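Bile salt hydrolase/transferase (Clostridium perfringens, PDB 2RG2) hydrolyses the amide bond of glycine- and taurine-conjugated bile salts such as glycocholate and taurocholate, releasing the amino acid, and also acts as a bile acid transferase. Local coordinates at residues Asp61-Phe66 with Phe104-Leu109. The protein carries 1 engineered substitution. Numbering follows the deposited sequence.
Sequences DDYPTF and FLLWVL. With EDO (1,2-ethanediol), chain F.
With CG of Phe-66 opposite its own carbonyl carbon (chi1 -67°) and CG of Leu-106 opposite its backbone N (chi1 -178°), the ring and the branched leucine end meet between strand 63-66 and helix 104-111, CE1 of Phe-66 lying 4.0 Å from CD1 of Leu-106. The other methyl of Leu-106, CD2, reaches the start of the strand: it sits 3.8 Å from OH of Tyr-63 and equally near the carbonyl oxygen of Pro-64, so the two methyls of one leucine touch Tyr-63, Pro-64 and Phe-66, while Thr-65 is turned away. Leu-105 packs against the root of the Phe-66 side chain, Leu-105 CG being 3.7 Å from Phe-66 CB.

The strand belongs to the antiparallel sheet of this Ntn hydrolase that contains strands 28-32 and 53-60, and helix 104-111 lies across it; the short segment axes approach to 7.1 Å at 94°. Ile-32 of strand 28-32 touches Pro-64, Phe-66 and Leu-106 alike, continuing the apolar core. The contact illustrates how apolar side chains and a shared water can join a helix start to a strand without direct hydrogen bonds: the water accepts from the N-H groups of Phe-66 and Leu-106, each nitrogen 3.1 Å from its oxygen, and thereby satisfies both amides. The Tyr-63 hydroxyl, meanwhile, hydrogen-bonds to OD1 of Asn-103, just ahead of the helix.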
ATOM      1  N   ASP A  61      25.420  -1.206  39.672  1.00 33.24           N
ATOM      2  CA  ASP A  61      26.485  -1.218  40.676  1.00 33.91           C
ATOM      3  C   ASP A  61      27.373   0.024  40.566  1.00 33.18           C
ATOM      4  O   ASP A  61      28.600  -0.063  40.475  1.00 33.83           O
ATOM      5  CB  ASP A  61      27.287  -2.520  40.586  1.00 34.72           C
ATOM      6  CG  ASP A  61      26.456  -3.740  40.966  1.00 38.00           C
ATOM      7  OD1 ASP A  61      25.499  -3.579  41.761  1.00 41.11           O
ATOM      8  OD2 ASP A  61      26.752  -4.855  40.470  1.00 41.49           O
ATOM      9  N   ASP A  62      26.714   1.179  40.557  1.00 31.90           N
ATOM     10  CA  ASP A  62      27.346   2.491  40.463  1.00 30.74           C
ATOM     11  C   ASP A  62      27.977   2.826  39.106  1.00 28.70           C
ATOM     12  O   ASP A  62      28.486   3.923  38.938  1.00 28.71           O
ATOM     13  CB  ASP A  62      28.303   2.757  41.647  1.00 31.55           C
ATOM     14  CG  ASP A  62      27.576   3.309  42.887  1.00 34.36           C
ATOM     15  OD1 ASP A  62      26.339   3.537  42.836  1.00 37.09           O
ATOM     16  OD2 ASP A  62      28.247   3.544  43.919  1.00 37.59           O
ATOM     17  N   TYR A  63      27.896   1.912  38.135  1.00 26.93           N
ATOM     18  CA  TYR A  63      28.439   2.165  36.784  1.00 24.74           C
ATOM     19  C   TYR A  63      27.354   2.600  35.779  1.00 23.79           C
ATOM     20  O   TYR A  63      26.422   1.848  35.530  1.00 23.76           O
ATOM     21  CB  TYR A  63      29.194   0.938  36.243  1.00 24.51           C
ATOM     22  CG  TYR A  63      29.986   1.236  34.976  1.00 23.63           C
ATOM     23  CD1 TYR A  63      31.183   1.952  35.035  1.00 22.89           C
ATOM     24  CD2 TYR A  63      29.524   0.820  33.725  1.00 23.67           C
ATOM     25  CE1 TYR A  63      31.911   2.234  33.891  1.00 22.82           C
ATOM     26  CE2 TYR A  63      30.239   1.111  32.565  1.00 22.40           C
ATOM     27  CZ  TYR A  63      31.433   1.819  32.658  1.00 22.93           C
ATOM     28  OH  TYR A  63      32.161   2.121  31.530  1.00 22.88           O
ATOM     29  N   PRO A  64      27.494   3.805  35.186  1.00 22.73           N
ATOM     30  CA  PRO A  64      26.430   4.287  34.297  1.00 21.79           C
ATOM     31  C   PRO A  64      26.486   3.656  32.901  1.00 21.33           C
ATOM     32  O   PRO A  64      27.570   3.485  32.344  1.00 20.55           O
ATOM     33  CB  PRO A  64      26.704   5.796  34.218  1.00 21.73           C
ATOM     34  CG  PRO A  64      28.205   5.911  34.386  1.00 21.95           C
ATOM     35  CD  PRO A  64      28.625   4.749  35.270  1.00 22.50           C
ATOM     36  N   THR A  65      25.323   3.305  32.352  1.00 20.67           N
ATOM     37  CA  THR A  65      25.216   2.873  30.960  1.00 21.04           C
ATOM     38  C   THR A  65      24.069   3.664  30.325  1.00 20.14           C
ATOM     39  O   THR A  65      23.081   3.930  30.997  1.00 20.29           O
ATOM     40  CB  THR A  65      24.988   1.352  30.834  1.00 21.56           C
ATOM     41  OG1 THR A  65      25.112   0.948  29.462  1.00 27.22           O
ATOM     42  CG2 THR A  65      23.619   0.949  31.325  1.00 21.47           C
ATOM     43  N   PHE A  66      24.206   4.018  29.051  1.00 18.71           N
ATOM     44  CA  PHE A  66      23.214   4.875  28.387  1.00 16.72           C
ATOM     45  C   PHE A  66      22.543   4.221  27.189  1.00 15.76           C
ATOM     46  O   PHE A  66      23.163   3.430  26.464  1.00 15.38           O
ATOM     47  CB  PHE A  66      23.868   6.172  27.917  1.00 16.19           C
ATOM     48  CG  PHE A  66      24.330   7.066  29.038  1.00 16.45           C
ATOM     49  CD1 PHE A  66      25.603   6.898  29.607  1.00 16.20           C
ATOM     50  CD2 PHE A  66      23.529   8.100  29.488  1.00 14.25           C
ATOM     51  CE1 PHE A  66      26.048   7.750  30.647  1.00 15.69           C
ATOM     52  CE2 PHE A  66      23.964   8.954  30.533  1.00 13.38           C
ATOM     53  CZ  PHE A  66      25.226   8.771  31.097  1.00 15.00           C
ATOM     54  N   PHE A 104      29.329   1.255  24.508  1.00 15.79           N
ATOM     55  CA  PHE A 104      29.607   2.063  23.331  1.00 15.21           C
ATOM     56  C   PHE A 104      29.098   3.491  23.479  1.00 14.98           C
ATOM     57  O   PHE A 104      29.811   4.438  23.155  1.00 14.79           O
ATOM     58  CB  PHE A 104      29.059   1.393  22.070  1.00 15.68           C
ATOM     59  CG  PHE A 104      29.424   2.107  20.813  1.00 15.86           C
ATOM     60  CD1 PHE A 104      30.642   1.848  20.187  1.00 16.72           C
ATOM     61  CD2 PHE A 104      28.556   3.032  20.239  1.00 15.32           C
ATOM     62  CE1 PHE A 104      30.996   2.506  18.996  1.00 17.74           C
ATOM     63  CE2 PHE A 104      28.908   3.706  19.060  1.00 15.73           C
ATOM     64  CZ  PHE A 104      30.119   3.440  18.438  1.00 17.39           C
ATOM     65  N   LEU A 105      27.871   3.650  23.972  1.00 14.42           N
ATOM     66  CA  LEU A 105      27.279   4.975  24.159  1.00 15.20           C
ATOM     67  C   LEU A 105      28.202   5.851  24.993  1.00 14.75           C
ATOM     68  O   LEU A 105      28.597   6.941  24.569  1.00 14.05           O
ATOM     69  CB  LEU A 105      25.904   4.862  24.845  1.00 15.85           C
ATOM     70  CG  LEU A 105      24.726   5.722  24.349  1.00 16.53           C
ATOM     71  CD1 LEU A 105      25.052   7.197  24.364  1.00 15.69           C
ATOM     72  CD2 LEU A 105      24.294   5.275  22.959  1.00 18.68           C
ATOM     73  N   LEU A 106      28.572   5.359  26.172  1.00 14.61           N
ATOM     74  CA  LEU A 106      29.429   6.133  27.056  1.00 14.78           C
ATOM     75  C   LEU A 106      30.820   6.358  26.451  1.00 14.52           C
ATOM     76  O   LEU A 106      31.379   7.437  26.599  1.00 14.12           O
ATOM     77  CB  LEU A 106      29.567   5.467  28.416  1.00 15.28           C
ATOM     78  CG  LEU A 106      30.411   6.219  29.452  1.00 16.54           C
ATOM     79  CD1 LEU A 106      29.900   7.629  29.729  1.00 17.96           C
ATOM     80  CD2 LEU A 106      30.419   5.390  30.744  1.00 16.99           C
ATOM     81  N   TRP A 107      31.355   5.356  25.764  1.00 14.51           N
ATOM     82  CA  TRP A 107      32.685   5.476  25.162  1.00 15.34           C
ATOM     83  C   TRP A 107      32.721   6.630  24.150  1.00 15.07           C
ATOM     84  O   TRP A 107      33.678   7.412  24.113  1.00 15.43           O
ATOM     85  CB  TRP A 107      33.084   4.154  24.509  1.00 16.55           C
ATOM     86  CG  TRP A 107      34.357   4.211  23.720  1.00 18.18           C
ATOM     87  CD1 TRP A 107      35.642   4.052  24.201  1.00 19.97           C
ATOM     88  CD2 TRP A 107      34.474   4.402  22.309  1.00 19.84           C
ATOM     89  NE1 TRP A 107      36.543   4.151  23.161  1.00 20.67           N
ATOM     90  CE2 TRP A 107      35.855   4.374  21.993  1.00 20.14           C
ATOM     91  CE3 TRP A 107      33.549   4.625  21.281  1.00 18.59           C
ATOM     92  CZ2 TRP A 107      36.328   4.537  20.684  1.00 18.90           C
ATOM     93  CZ3 TRP A 107      34.020   4.789  19.968  1.00 19.74           C
ATOM     94  CH2 TRP A 107      35.405   4.747  19.691  1.00 19.68           C
ATOM     95  N   VAL A 108      31.675   6.740  23.337  1.00 14.26           N
ATOM     96  CA  VAL A 108      31.555   7.869  22.399  1.00 14.03           C
ATOM     97  C   VAL A 108      31.478   9.220  23.119  1.00 14.19           C
ATOM     98  O   VAL A 108      32.234  10.149  22.786  1.00 14.40           O
ATOM     99  CB  VAL A 108      30.310   7.709  21.454  1.00 13.38           C
ATOM    100  CG1 VAL A 108      30.123   8.949  20.612  1.00 14.33           C
ATOM    101  CG2 VAL A 108      30.469   6.492  20.549  1.00 13.68           C
ATOM    102  N   LEU A 109      30.543   9.349  24.069  1.00 13.74           N
ATOM    103  CA  LEU A 109      30.220  10.662  24.650  1.00 14.21           C
ATOM    104  C   LEU A 109      31.296  11.137  25.625  1.00 14.49           C
ATOM    105  O   LEU A 109      31.557  12.336  25.733  1.00 14.80           O
ATOM    106  CB  LEU A 109      28.855  10.629  25.352  1.00 14.20           C
ATOM    107  CG  LEU A 109      27.682  10.276  24.438  1.00 13.70           C
ATOM    108  CD1 LEU A 109      26.419  10.222  25.298  1.00 12.29           C
ATOM    109  CD2 LEU A 109      27.541  11.332  23.317  1.00 15.49           C
TER
HETATM  110  C1  EDO F 334      19.940   0.788  27.758  0.50 23.66           C
HETATM  111  O1  EDO F 334      21.226   1.002  27.165  0.50 26.80           O
HETATM  112  C2  EDO F 334      20.028   1.076  29.252  0.50 23.73           C
HETATM  113  O2  EDO F 334      21.168   1.902  29.495  0.50 21.41           O
HETATM  114  O   HOH W   1      26.919   3.300  27.755  1.00 14.44           O